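Sensory rhodopsin transducer (Thermotoga maritima, PDB 1NC7) is of unknown function in this organism but, judging by its family, is probably a metal-binding relative of the transducer of Anabaena sensory rhodopsin. Local coordinates at residues 40-51 with 114-125. Sequence-based numbering, arbitrary orientation.
With FMT (formic acid), chain P; EDO (1,2-ethanediol), chain O.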
loop_
_atom_site.group_PDB
_atom_site.type_symbol
_atom_site.label_atom_id
_atom_site.label_comp_id
_atom_site.label_asym_id
_atom_site.label_seq_id
_atom_site.Cartn_x
_atom_site.Cartn_y
_atom_site.Cartn_z
ATOM N N LYS D 40 7.198 -13.031 18.898
ATOM C CA LYS D 40 7.735 -14.128 18.107
ATOM C C LYS D 40 6.811 -15.343 18.148
ATOM O O LYS D 40 5.927 -15.436 18.999
ATOM C CB LYS D 40 9.126 -14.515 18.617
ATOM C CG LYS D 40 9.171 -14.894 20.087
ATOM C CD LYS D 40 10.594 -15.187 20.535
ATOM C CE LYS D 40 10.647 -15.535 22.013
ATOM N NZ LYS D 40 9.826 -16.737 22.325
ATOM N N ARG D 41 7.013 -16.259 17.207
ATOM C CA ARG D 41 6.234 -17.489 17.128
ATOM C C ARG D 41 7.046 -18.528 16.367
ATOM O O ARG D 41 7.298 -18.374 15.170
ATOM C CB ARG D 41 4.904 -17.269 16.404
ATOM C CG ARG D 41 4.101 -18.561 16.268
ATOM C CD ARG D 41 2.883 -18.417 15.377
ATOM N NE ARG D 41 1.883 -17.519 15.942
ATOM C CZ ARG D 41 0.632 -17.428 15.503
ATOM N NH1 ARG D 41 0.223 -18.182 14.491
ATOM N NH2 ARG D 41 -0.212 -16.583 16.076
ATOM N N GLY D 42 7.451 -19.584 17.064
ATOM C CA GLY D 42 8.235 -20.623 16.425
ATOM C C GLY D 42 9.553 -20.094 15.894
ATOM O O GLY D 42 10.339 -19.505 16.636
ATOM N N TYR D 43 9.792 -20.301 14.603
ATOM C CA TYR D 43 11.023 -19.849 13.960
ATOM C C TYR D 43 10.978 -18.367 13.601
ATOM O O TYR D 43 12.014 -17.747 13.364
ATOM C CB TYR D 43 11.275 -20.653 12.679
ATOM C CG TYR D 43 11.654 -22.105 12.886
ATOM C CD1 TYR D 43 11.794 -22.963 11.794
ATOM C CD2 TYR D 43 11.895 -22.618 14.161
ATOM C CE1 TYR D 43 12.168 -24.293 11.966
ATOM C CE2 TYR D 43 12.271 -23.949 14.343
ATOM C CZ TYR D 43 12.405 -24.778 13.240
ATOM O OH TYR D 43 12.785 -26.090 13.406
ATOM N N LEU D 44 9.774 -17.805 13.567
ATOM C CA LEU D 44 9.598 -16.406 13.199
ATOM C C LEU D 44 9.631 -15.396 14.338
ATOM O O LEU D 44 9.196 -15.669 15.455
ATOM C CB LEU D 44 8.278 -16.228 12.441
ATOM C CG LEU D 44 8.072 -16.995 11.135
ATOM C CD1 LEU D 44 6.679 -16.699 10.602
ATOM C CD2 LEU D 44 9.129 -16.594 10.120
ATOM N N VAL D 45 10.156 -14.218 14.029
ATOM C CA VAL D 45 10.217 -13.119 14.978
ATOM C C VAL D 45 9.628 -11.932 14.225
ATOM O O VAL D 45 9.731 -11.860 12.999
ATOM C CB VAL D 45 11.671 -12.785 15.393
ATOM C CG1 VAL D 45 12.294 -13.970 16.121
ATOM C CG2 VAL D 45 12.493 -12.422 14.169
ATOM N N SER D 46 8.979 -11.028 14.945
ATOM C CA SER D 46 8.402 -9.847 14.316
ATOM C C SER D 46 9.542 -9.063 13.682
ATOM O O SER D 46 10.646 -9.006 14.222
ATOM C CB SER D 46 7.690 -8.983 15.355
ATOM O OG SER D 46 6.561 -9.656 15.881
ATOM N N HIS D 47 9.279 -8.453 12.535
ATOM C CA HIS D 47 10.323 -7.702 11.860
ATOM C C HIS D 47 9.761 -6.857 10.739
ATOM O O HIS D 47 8.560 -6.845 10.482
ATOM C CB HIS D 47 11.358 -8.658 11.259
ATOM C CG HIS D 47 10.809 -9.538 10.176
ATOM N ND1 HIS D 47 10.176 -10.734 10.438
ATOM C CD2 HIS D 47 10.767 -9.377 8.832
ATOM C CE1 HIS D 47 9.767 -11.273 9.303
ATOM N NE2 HIS D 47 10.112 -10.470 8.312
ATOM N N GLU D 48 10.658 -6.129 10.089
ATOM C CA GLU D 48 10.305 -5.328 8.934
ATOM C C GLU D 48 11.352 -5.690 7.907
ATOM O O GLU D 48 12.511 -5.930 8.252
ATOM C CB GLU D 48 10.369 -3.829 9.226
ATOM C CG GLU D 48 9.256 -3.334 10.122
ATOM C CD GLU D 48 9.032 -1.841 10.004
ATOM O OE1 GLU D 48 10.029 -1.093 9.958
ATOM O OE2 GLU D 48 7.858 -1.415 9.962
ATOM N N SER D 49 10.930 -5.771 6.654
ATOM C CA SER D 49 11.845 -6.087 5.578
ATOM C C SER D 49 11.811 -4.945 4.582
ATOM O O SER D 49 10.757 -4.618 4.034
ATOM C CB SER D 49 11.442 -7.389 4.878
ATOM O OG SER D 49 11.640 -8.513 5.721
ATOM N N LEU D 50 12.962 -4.312 4.382
ATOM C CA LEU D 50 13.060 -3.236 3.410
ATOM C C LEU D 50 13.514 -3.959 2.158
ATOM O O LEU D 50 14.660 -4.404 2.067
ATOM C CB LEU D 50 14.107 -2.202 3.831
ATOM C CG LEU D 50 14.325 -1.061 2.832
ATOM C CD1 LEU D 50 13.024 -0.291 2.628
ATOM C CD2 LEU D 50 15.417 -0.133 3.348
ATOM N N CYS D 51 12.604 -4.099 1.203
ATOM C CA CYS D 51 12.917 -4.812 -0.022
ATOM C C CYS D 51 13.333 -3.859 -1.119
ATOM O O CYS D 51 12.637 -2.889 -1.421
ATOM C CB CYS D 51 11.717 -5.655 -0.432
ATOM S SG CYS D 51 11.252 -6.799 0.895
ATOM N N GLN D 114 10.205 -1.284 -1.317
ATOM C CA GLN D 114 8.927 -1.593 -0.682
ATOM C C GLN D 114 9.230 -1.992 0.759
ATOM O O GLN D 114 10.231 -2.659 1.018
ATOM C CB GLN D 114 8.266 -2.762 -1.424
ATOM C CG GLN D 114 6.867 -3.137 -0.951
ATOM C CD GLN D 114 6.247 -4.234 -1.810
ATOM O OE1 GLN D 114 6.708 -4.505 -2.919
ATOM N NE2 GLN D 114 5.198 -4.864 -1.302
ATOM N N LEU D 115 8.379 -1.583 1.696
ATOM C CA LEU D 115 8.585 -1.924 3.103
ATOM C C LEU D 115 7.421 -2.753 3.619
ATOM O O LEU D 115 6.257 -2.377 3.458
ATOM C CB LEU D 115 8.712 -0.660 3.962
ATOM C CG LEU D 115 8.959 -0.872 5.463
ATOM C CD1 LEU D 115 10.323 -1.525 5.672
ATOM C CD2 LEU D 115 8.892 0.463 6.194
ATOM N N SER D 116 7.741 -3.878 4.247
ATOM C CA SER D 116 6.717 -4.757 4.786
ATOM C C SER D 116 7.004 -5.076 6.236
ATOM O O SER D 116 8.155 -5.178 6.644
ATOM C CB SER D 116 6.660 -6.050 3.979
ATOM O OG SER D 116 6.445 -5.758 2.614
ATOM N N ARG D 117 5.945 -5.227 7.019
ATOM C CA ARG D 117 6.106 -5.545 8.424
ATOM C C ARG D 117 5.352 -6.807 8.799
ATOM O O ARG D 117 4.218 -7.014 8.369
ATOM C CB ARG D 117 5.595 -4.394 9.299
ATOM C CG ARG D 117 5.718 -4.674 10.799
ATOM C CD ARG D 117 5.027 -3.601 11.612
ATOM N NE ARG D 117 5.519 -2.278 11.255
ATOM C CZ ARG D 117 4.979 -1.141 11.680
ATOM N NH1 ARG D 117 3.926 -1.165 12.485
ATOM N NH2 ARG D 117 5.488 0.019 11.290
ATOM N N LEU D 118 6.010 -7.657 9.581
ATOM C CA LEU D 118 5.394 -8.868 10.099
ATOM C C LEU D 118 5.312 -8.650 11.606
ATOM O O LEU D 118 6.333 -8.478 12.277
ATOM C CB LEU D 118 6.244 -10.112 9.827
ATOM C CG LEU D 118 5.731 -11.356 10.570
ATOM C CD1 LEU D 118 4.389 -11.791 9.990
ATOM C CD2 LEU D 118 6.746 -12.483 10.461
ATOM N N ASP D 119 4.092 -8.628 12.129
ATOM C CA ASP D 119 3.872 -8.446 13.555
ATOM C C ASP D 119 3.301 -9.784 14.000
ATOM O O ASP D 119 2.170 -10.128 13.654
ATOM C CB ASP D 119 2.854 -7.330 13.797
ATOM C CG ASP D 119 2.793 -6.896 15.247
ATOM O OD1 ASP D 119 3.203 -7.681 16.130
ATOM O OD2 ASP D 119 2.322 -5.766 15.501
ATOM N N VAL D 120 4.091 -10.543 14.747
ATOM C CA VAL D 120 3.659 -11.857 15.186
ATOM C C VAL D 120 3.860 -12.076 16.677
ATOM O O VAL D 120 4.700 -11.439 17.306
ATOM C CB VAL D 120 4.418 -12.954 14.399
ATOM C CG1 VAL D 120 5.905 -12.881 14.716
ATOM C CG2 VAL D 120 3.860 -14.327 14.734
ATOM N N GLY D 121 3.062 -12.979 17.235
ATOM C CA GLY D 121 3.157 -13.296 18.645
ATOM C C GLY D 121 2.479 -14.630 18.860
ATOM O O GLY D 121 2.040 -15.262 17.899
ATOM N N LYS D 122 2.385 -15.069 20.108
ATOM C CA LYS D 122 1.745 -16.344 20.387
ATOM C C LYS D 122 0.296 -16.344 19.914
ATOM O O LYS D 122 -0.207 -17.365 19.446
ATOM C CB LYS D 122 1.793 -16.654 21.885
ATOM C CG LYS D 122 1.142 -17.980 22.246
ATOM C CD LYS D 122 1.319 -18.319 23.714
ATOM C CE LYS D 122 0.688 -19.663 24.033
ATOM N NZ LYS D 122 1.230 -20.738 23.158
ATOM N N ASN D 123 -0.364 -15.191 20.018
ATOM C CA ASN D 123 -1.767 -15.085 19.629
ATOM C C ASN D 123 -2.125 -14.126 18.489
ATOM O O ASN D 123 -3.259 -13.653 18.416
ATOM C CB ASN D 123 -2.616 -14.741 20.856
ATOM C CG ASN D 123 -2.649 -15.865 21.876
ATOM O OD1 ASN D 123 -1.618 -16.251 22.427
ATOM N ND2 ASN D 123 -3.838 -16.398 22.129
ATOM N N HIS D 124 -1.168 -13.823 17.616
ATOM C CA HIS D 124 -1.445 -12.964 16.463
ATOM C C HIS D 124 -0.387 -13.139 15.381
ATOM O O HIS D 124 0.724 -13.594 15.650
ATOM C CB HIS D 124 -1.558 -11.482 16.861
ATOM C CG HIS D 124 -0.250 -10.827 17.178
ATOM N ND1 HIS D 124 0.375 -10.963 18.399
ATOM C CD2 HIS D 124 0.540 -10.014 16.439
ATOM C CE1 HIS D 124 1.493 -10.257 18.398
ATOM N NE2 HIS D 124 1.616 -9.671 17.220
ATOM N N TYR D 125 -0.748 -12.782 14.151
ATOM C CA TYR D 125 0.152 -12.905 13.008
ATOM C C TYR D 125 -0.444 -12.033 11.908
ATOM O O TYR D 125 -1.497 -12.346 11.364
ATOM C CB TYR D 125 0.203 -14.375 12.573
ATOM C CG TYR D 125 1.193 -14.719 11.480
ATOM C CD1 TYR D 125 2.116 -15.747 11.661
ATOM C CD2 TYR D 125 1.157 -14.081 10.238
ATOM C CE1 TYR D 125 2.976 -16.136 10.640
ATOM C CE2 TYR D 125 2.015 -14.466 9.206
ATOM C CZ TYR D 125 2.919 -15.495 9.415
ATOM O OH TYR D 125 3.752 -15.906 8.398
HETATM C C FMT P . -3.074 -15.186 14.142
HETATM O O1 FMT P . -4.263 -14.993 13.811
HETATM O O2 FMT P . -2.704 -16.181 14.798
HETATM C C1 EDO O . 0.065 1.131 13.554
HETATM O O1 EDO O . 0.516 1.384 14.899
HETATM C C2 EDO O . 1.196 0.593 12.738
HETATM O O2 EDO O . 2.413 1.404 12.735
#
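Tyr125 sets its CB over one face of the Arg41 guanidinium, while Gly121 O and a formic acid molecule, probably from the crystallisation liquor, lie at that group's edge. NE and NH2 of Arg41 both reach Gly121 O, NE at 3.0 Å, and NH2 also donates to FMT O2 at 2.8 Å; a bend at chi3 (-66°) turns the guanidinium onto this carbonyl. The His47 ring receives Leu118 CB over one face, a CH-pi contact 4.1 Å from the centroid, and at its edge ND1 gives an almost straight bond to Val45 O, which fixes the ring's rotation. The Arg117 guanidinium is met edge-on by Glu48: NE (2.8 Å) and NH2 both grip OE2, with the carboxylate turned 38° from the guanidinium plane. Asp33 gives NH2 a second anionic partner. A leucine in place of Arg117 would probably leave the buried carboxylate of Glu48 without its countercharge and deprive Asp33 of its salt bridge. The backbones of 47-51 and 114-118 run antiparallel, His47, Ser49 and Cys51 forming hydrogen-bonded pairs with Leu118, Ser116 and Gln114. Where regular pairing stops, Ser46 OG replaces a backbone acceptor, taking Val120 N at 2.9 Å. The chemistry implies two neighbouring inner strands of the antiparallel sheet joined by backbone bonds and, on one face, a buried ion pair; the type I turn Gly121-His124, leading into strand 124-135, is tied by Arg41, which also reaches Asn123 of a second subunit.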